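PDB 1F1E: histone fold protein from Methanopyrus kandleri, which is an archaeal histone carrying two histone-fold repeats in one chain, and probably binds and packages DNA. Local coordinates for residues Tyr32-Asn44 with Tyr108-Gly120. Residues are numbered along the deposited sequence; the frame is centred on the assembly and turned at random. Where two conformers were deposited one is given.
Sequences YDFVPTMAEYVAN and YNKLICRATEELG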
loop_
_atom_site.group_PDB
_atom_site.type_symbol
_atom_site.label_atom_id
_atom_site.label_comp_id
_atom_site.label_asym_id
_atom_site.label_seq_id
_atom_site.Cartn_x
_atom_site.Cartn_y
_atom_site.Cartn_z
ATOM N N TYR A 32 8.710 -8.213 -15.834
ATOM C CA TYR A 32 10.164 -8.241 -15.597
ATOM C C TYR A 32 10.634 -6.909 -15.060
ATOM O O TYR A 32 11.570 -6.784 -14.241
ATOM C CB TYR A 32 10.812 -8.540 -16.939
ATOM C CG TYR A 32 10.559 -9.929 -17.484
ATOM C CD1 TYR A 32 10.187 -11.025 -16.757
ATOM C CD2 TYR A 32 10.724 -10.211 -18.837
ATOM C CE1 TYR A 32 9.976 -12.286 -17.260
ATOM C CE2 TYR A 32 10.536 -11.413 -19.420
ATOM C CZ TYR A 32 10.141 -12.468 -18.607
ATOM O OH TYR A 32 9.966 -13.670 -19.207
ATOM N N ASP A 33 9.982 -5.865 -15.544
ATOM C CA ASP A 33 10.402 -4.582 -14.996
ATOM C C ASP A 33 9.842 -4.466 -13.570
ATOM O O ASP A 33 10.494 -4.040 -12.624
ATOM C CB ASP A 33 9.930 -3.393 -15.856
ATOM C CG ASP A 33 10.829 -3.083 -17.067
ATOM O OD1 ASP A 33 11.957 -3.624 -17.126
ATOM O OD2 ASP A 33 10.356 -2.368 -18.002
ATOM N N PHE A 34 8.565 -4.841 -13.373
ATOM C CA PHE A 34 7.900 -4.557 -12.132
ATOM C C PHE A 34 8.280 -5.443 -10.936
ATOM O O PHE A 34 8.499 -4.933 -9.849
ATOM C CB PHE A 34 6.372 -4.630 -12.371
ATOM C CG PHE A 34 5.634 -4.444 -11.064
ATOM C CD1 PHE A 34 5.517 -3.144 -10.564
ATOM C CD2 PHE A 34 5.052 -5.517 -10.424
ATOM C CE1 PHE A 34 4.836 -2.988 -9.379
ATOM C CE2 PHE A 34 4.434 -5.341 -9.196
ATOM C CZ PHE A 34 4.322 -4.068 -8.736
ATOM N N VAL A 35 8.319 -6.742 -11.163
ATOM C CA VAL A 35 8.533 -7.642 -10.010
ATOM C C VAL A 35 9.813 -7.313 -9.274
ATOM O O VAL A 35 9.755 -7.268 -8.036
ATOM C CB VAL A 35 8.378 -9.127 -10.398
ATOM C CG1 VAL A 35 8.791 -10.077 -9.304
ATOM C CG2 VAL A 35 6.917 -9.345 -10.776
ATOM N N PRO A 36 10.972 -7.104 -9.879
ATOM C CA PRO A 36 12.140 -6.742 -9.075
ATOM C C PRO A 36 11.970 -5.440 -8.330
ATOM O O PRO A 36 12.472 -5.288 -7.224
ATOM C CB PRO A 36 13.257 -6.678 -10.155
ATOM C CG PRO A 36 12.760 -7.540 -11.246
ATOM C CD PRO A 36 11.289 -7.269 -11.321
ATOM N N THR A 37 11.304 -4.450 -8.901
ATOM C CA THR A 37 11.048 -3.188 -8.211
ATOM C C THR A 37 10.136 -3.387 -7.016
ATOM O O THR A 37 10.383 -2.843 -5.945
ATOM C CB THR A 37 10.397 -2.208 -9.216
ATOM O OG1 THR A 37 11.375 -1.827 -10.177
ATOM C CG2 THR A 37 9.926 -0.944 -8.557
HETATM N N MSE A 38 9.080 -4.244 -7.205
HETATM C CA MSE A 38 8.215 -4.607 -6.093
HETATM C C MSE A 38 8.974 -5.339 -5.009
HETATM O O MSE A 38 8.792 -5.055 -3.837
HETATM C CB MSE A 38 7.031 -5.433 -6.581
HETATM C CG MSE A 38 6.118 -5.863 -5.492
HETATM SE SE MSE A 38 6.542 -7.429 -4.689
HETATM C CE MSE A 38 6.293 -8.621 -5.981
ATOM N N ALA A 39 9.815 -6.274 -5.370
ATOM C CA ALA A 39 10.589 -7.002 -4.379
ATOM C C ALA A 39 11.450 -6.056 -3.575
ATOM O O ALA A 39 11.588 -6.190 -2.346
ATOM C CB ALA A 39 11.420 -8.101 -5.021
ATOM N N GLU A 40 12.072 -5.072 -4.249
ATOM C CA GLU A 40 12.908 -4.105 -3.557
ATOM C C GLU A 40 12.088 -3.219 -2.643
ATOM O O GLU A 40 12.507 -2.926 -1.520
ATOM C CB GLU A 40 13.705 -3.325 -4.614
ATOM C CG GLU A 40 14.589 -2.278 -4.011
ATOM C CD GLU A 40 15.695 -1.785 -4.915
ATOM O OE1 GLU A 40 15.717 -2.161 -6.068
ATOM O OE2 GLU A 40 16.524 -1.062 -4.395
ATOM N N TYR A 41 10.944 -2.779 -3.106
ATOM C CA TYR A 41 10.037 -1.987 -2.339
ATOM C C TYR A 41 9.641 -2.716 -1.050
ATOM O O TYR A 41 9.621 -2.181 0.035
ATOM C CB TYR A 41 8.811 -1.640 -3.212
ATOM C CG TYR A 41 7.622 -1.238 -2.368
ATOM C CD1 TYR A 41 7.426 0.002 -1.804
ATOM C CD2 TYR A 41 6.621 -2.157 -2.157
ATOM C CE1 TYR A 41 6.304 0.258 -1.061
ATOM C CE2 TYR A 41 5.480 -1.924 -1.403
ATOM C CZ TYR A 41 5.342 -0.671 -0.857
ATOM O OH TYR A 41 4.206 -0.410 -0.101
ATOM N N VAL A 42 9.315 -4.013 -1.195
ATOM C CA VAL A 42 8.905 -4.833 -0.070
ATOM C C VAL A 42 10.072 -5.009 0.880
ATOM O O VAL A 42 9.917 -4.930 2.086
ATOM C CB VAL A 42 8.330 -6.173 -0.488
ATOM C CG1 VAL A 42 8.029 -7.025 0.711
ATOM C CG2 VAL A 42 7.037 -5.947 -1.291
ATOM N N ALA A 43 11.256 -5.187 0.399
ATOM C CA ALA A 43 12.434 -5.338 1.265
ATOM C C ALA A 43 12.723 -4.038 2.029
ATOM O O ALA A 43 13.012 -4.054 3.252
ATOM C CB ALA A 43 13.601 -5.763 0.420
ATOM N N ASN A 44 12.600 -2.893 1.326
ATOM C CA ASN A 44 12.765 -1.611 2.014
ATOM C C ASN A 44 11.682 -1.412 3.056
ATOM O O ASN A 44 11.960 -0.908 4.142
ATOM C CB ASN A 44 12.782 -0.434 1.017
ATOM N N TYR A 108 9.330 -13.437 3.661
ATOM C CA TYR A 108 9.543 -12.426 2.608
ATOM C C TYR A 108 9.417 -13.053 1.226
ATOM O O TYR A 108 8.756 -12.509 0.319
ATOM C CB TYR A 108 10.920 -11.827 2.818
ATOM C CG TYR A 108 11.301 -10.942 1.646
ATOM C CD1 TYR A 108 10.706 -9.714 1.431
ATOM C CD2 TYR A 108 12.223 -11.348 0.739
ATOM C CE1 TYR A 108 11.086 -8.960 0.345
ATOM C CE2 TYR A 108 12.617 -10.621 -0.361
ATOM C CZ TYR A 108 12.010 -9.391 -0.556
ATOM O OH TYR A 108 12.391 -8.680 -1.626
ATOM N N ASN A 109 10.047 -14.235 1.050
ATOM C CA ASN A 109 9.935 -14.942 -0.212
ATOM C C ASN A 109 8.482 -15.293 -0.533
ATOM O O ASN A 109 8.021 -14.980 -1.652
ATOM C CB ASN A 109 10.809 -16.199 -0.115
ATOM C CG ASN A 109 11.342 -16.682 -1.429
ATOM O OD1 ASN A 109 11.038 -16.213 -2.504
ATOM N ND2 ASN A 109 12.209 -17.692 -1.279
ATOM N N LYS A 110 7.761 -15.854 0.420
ATOM C CA LYS A 110 6.336 -16.136 0.153
ATOM C C LYS A 110 5.554 -14.888 -0.139
ATOM O O LYS A 110 4.684 -14.896 -0.994
ATOM C CB LYS A 110 5.736 -16.836 1.394
ATOM C CG LYS A 110 6.191 -18.273 1.517
ATOM C CD LYS A 110 5.320 -18.960 2.867
ATOM N N LEU A 111 5.867 -13.777 0.513
ATOM C CA LEU A 111 5.158 -12.542 0.250
ATOM C C LEU A 111 5.398 -12.084 -1.176
ATOM O O LEU A 111 4.440 -11.716 -1.847
ATOM C CB LEU A 111 5.628 -11.507 1.264
ATOM C CG LEU A 111 5.041 -10.097 1.187
ATOM C CD1 LEU A 111 3.514 -10.115 1.141
ATOM C CD2 LEU A 111 5.525 -9.206 2.314
ATOM N N ILE A 112 6.625 -11.979 -1.634
ATOM C CA ILE A 112 6.837 -11.440 -2.960
ATOM C C ILE A 112 6.325 -12.411 -4.002
ATOM O O ILE A 112 5.854 -12.005 -5.060
ATOM C CB ILE A 112 8.305 -11.008 -3.174
ATOM C CG1 ILE A 112 9.324 -12.120 -3.145
ATOM C CG2 ILE A 112 8.676 -9.897 -2.209
ATOM C CD1 ILE A 112 10.721 -11.706 -3.565
ATOM N N CYS A 113 6.440 -13.719 -3.762
ATOM C CA CYS A 113 5.943 -14.668 -4.746
ATOM C C CYS A 113 4.411 -14.679 -4.780
ATOM O O CYS A 113 3.873 -14.655 -5.895
ATOM C CB CYS A 113 6.520 -16.040 -4.469
ATOM S SG CYS A 113 8.299 -16.144 -4.704
ATOM N N ARG A 114 3.807 -14.699 -3.603
ATOM C CA ARG A 114 2.363 -14.663 -3.571
ATOM C C ARG A 114 1.861 -13.363 -4.178
ATOM O O ARG A 114 0.872 -13.337 -4.909
ATOM C CB ARG A 114 1.832 -14.808 -2.169
ATOM C CG ARG A 114 0.337 -14.644 -2.025
ATOM C CD ARG A 114 -0.479 -15.683 -2.809
ATOM N NE ARG A 114 -1.839 -15.267 -2.809
ATOM C CZ ARG A 114 -2.783 -15.389 -3.722
ATOM N NH1 ARG A 114 -2.528 -16.004 -4.851
ATOM N NH2 ARG A 114 -3.978 -14.883 -3.486
ATOM N N ALA A 115 2.543 -12.229 -3.937
ATOM C CA ALA A 115 2.142 -10.960 -4.501
ATOM C C ALA A 115 2.217 -11.002 -6.018
ATOM O O ALA A 115 1.338 -10.496 -6.719
ATOM C CB ALA A 115 2.963 -9.834 -3.957
ATOM N N THR A 116 3.215 -11.677 -6.547
ATOM C CA THR A 116 3.356 -11.826 -7.993
ATOM C C THR A 116 2.232 -12.712 -8.585
ATOM O O THR A 116 1.657 -12.310 -9.583
ATOM C CB THR A 116 4.740 -12.401 -8.297
ATOM O OG1 THR A 116 5.744 -11.520 -7.854
ATOM C CG2 THR A 116 4.984 -12.536 -9.792
ATOM N N GLU A 117 1.951 -13.824 -7.924
ATOM C CA GLU A 117 0.857 -14.682 -8.320
ATOM C C GLU A 117 -0.465 -13.947 -8.270
ATOM O O GLU A 117 -1.293 -14.019 -9.160
ATOM C CB GLU A 117 0.853 -15.884 -7.371
ATOM C CG GLU A 117 -0.221 -16.915 -7.695
ATOM C CD GLU A 117 -0.151 -18.005 -6.633
ATOM O OE1 GLU A 117 -0.562 -17.785 -5.486
ATOM O OE2 GLU A 117 0.346 -19.057 -7.047
ATOM N N GLU A 118 -0.673 -13.176 -7.215
ATOM C CA GLU A 118 -1.879 -12.373 -7.075
ATOM C C GLU A 118 -2.017 -11.315 -8.171
ATOM O O GLU A 118 -3.104 -11.055 -8.706
ATOM C CB GLU A 118 -1.911 -11.714 -5.721
ATOM C CG GLU A 118 -3.229 -11.188 -5.290
ATOM C CD GLU A 118 -3.008 -10.757 -3.826
ATOM O OE1 GLU A 118 -3.664 -11.260 -2.907
ATOM O OE2 GLU A 118 -2.126 -9.888 -3.673
ATOM N N LEU A 119 -0.868 -10.782 -8.530
ATOM C CA LEU A 119 -0.895 -9.880 -9.701
ATOM C C LEU A 119 -1.342 -10.588 -10.961
ATOM O O LEU A 119 -2.087 -10.007 -11.764
ATOM C CB LEU A 119 0.487 -9.286 -9.861
ATOM C CG LEU A 119 0.620 -8.067 -10.757
ATOM C CD1 LEU A 119 -0.054 -6.846 -10.084
ATOM C CD2 LEU A 119 2.059 -7.868 -11.162
ATOM N N GLY A 120 -0.901 -11.819 -11.145
ATOM C CA GLY A 120 -1.312 -12.600 -12.286
ATOM C C GLY A 120 -2.814 -12.849 -12.228
ATOM O O GLY A 120 -3.561 -12.782 -13.200
#
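Tyr-108 reaches across from helix 102-129 to Ala-39 of helix 25-51. These are the long central helices of the two histone folds in this chain. Segments 32-44 and 108-120 cross at 141°, their axes 10.2 Å apart at closest approach, in the head-to-tail handshake pairing that most histones make between separate chains. Tyr-108 OH donates a hydrogen bond to Ala-39 O at 2.7 Å. The hydroxyl comes from above the carbonyl plane, 47° out of it, while Ala-43 N bonds the same oxygen from the opposite face. A buried carbonyl thus serves both its own helix and the partner. Val-42 CG1 sits at the edge of the Tyr-108 ring, 3.6 Å from CE1, and also touches Leu-111 CD2.

Ile-112 lies over the small residue Ala-39. Its CG1 stands between backbone N and carbonyl carbon (chi1 65°), and CD1 ends 4.0 Å from Ala-39 CB. Its other branch, CG2, meets Val-42 CB and, in the conformer given, the selenium of Met-38, a selenomethionine. In that conformer the Met-38 chain bends at chi2 and chi3, which brings CE against Thr-116 OG1 and, less closely, Ala-115 CB. At the end of the row away from Tyr-108, Val-35 meets Thr-116 with both methyl branches, and Phe-34 CD2 touches Leu-119 CD2 at 3.9 Å.

Shorter helices cover the pair. Val-35 also packs on Ile-10, Val-42 on Leu-66, and Tyr-108 on Leu-63, Ile-91 and Leu-92. The two folds therefore share one core at the centre of the chain. Beyond it, Arg-114 bridges to Glu-117 and Glu-121, and Glu-118 pairs with Lys-150 of the second subunit. Within the core, Thr-116 OG1 turns back to its own helix and donates to Ile-112 O at 2.8 Å.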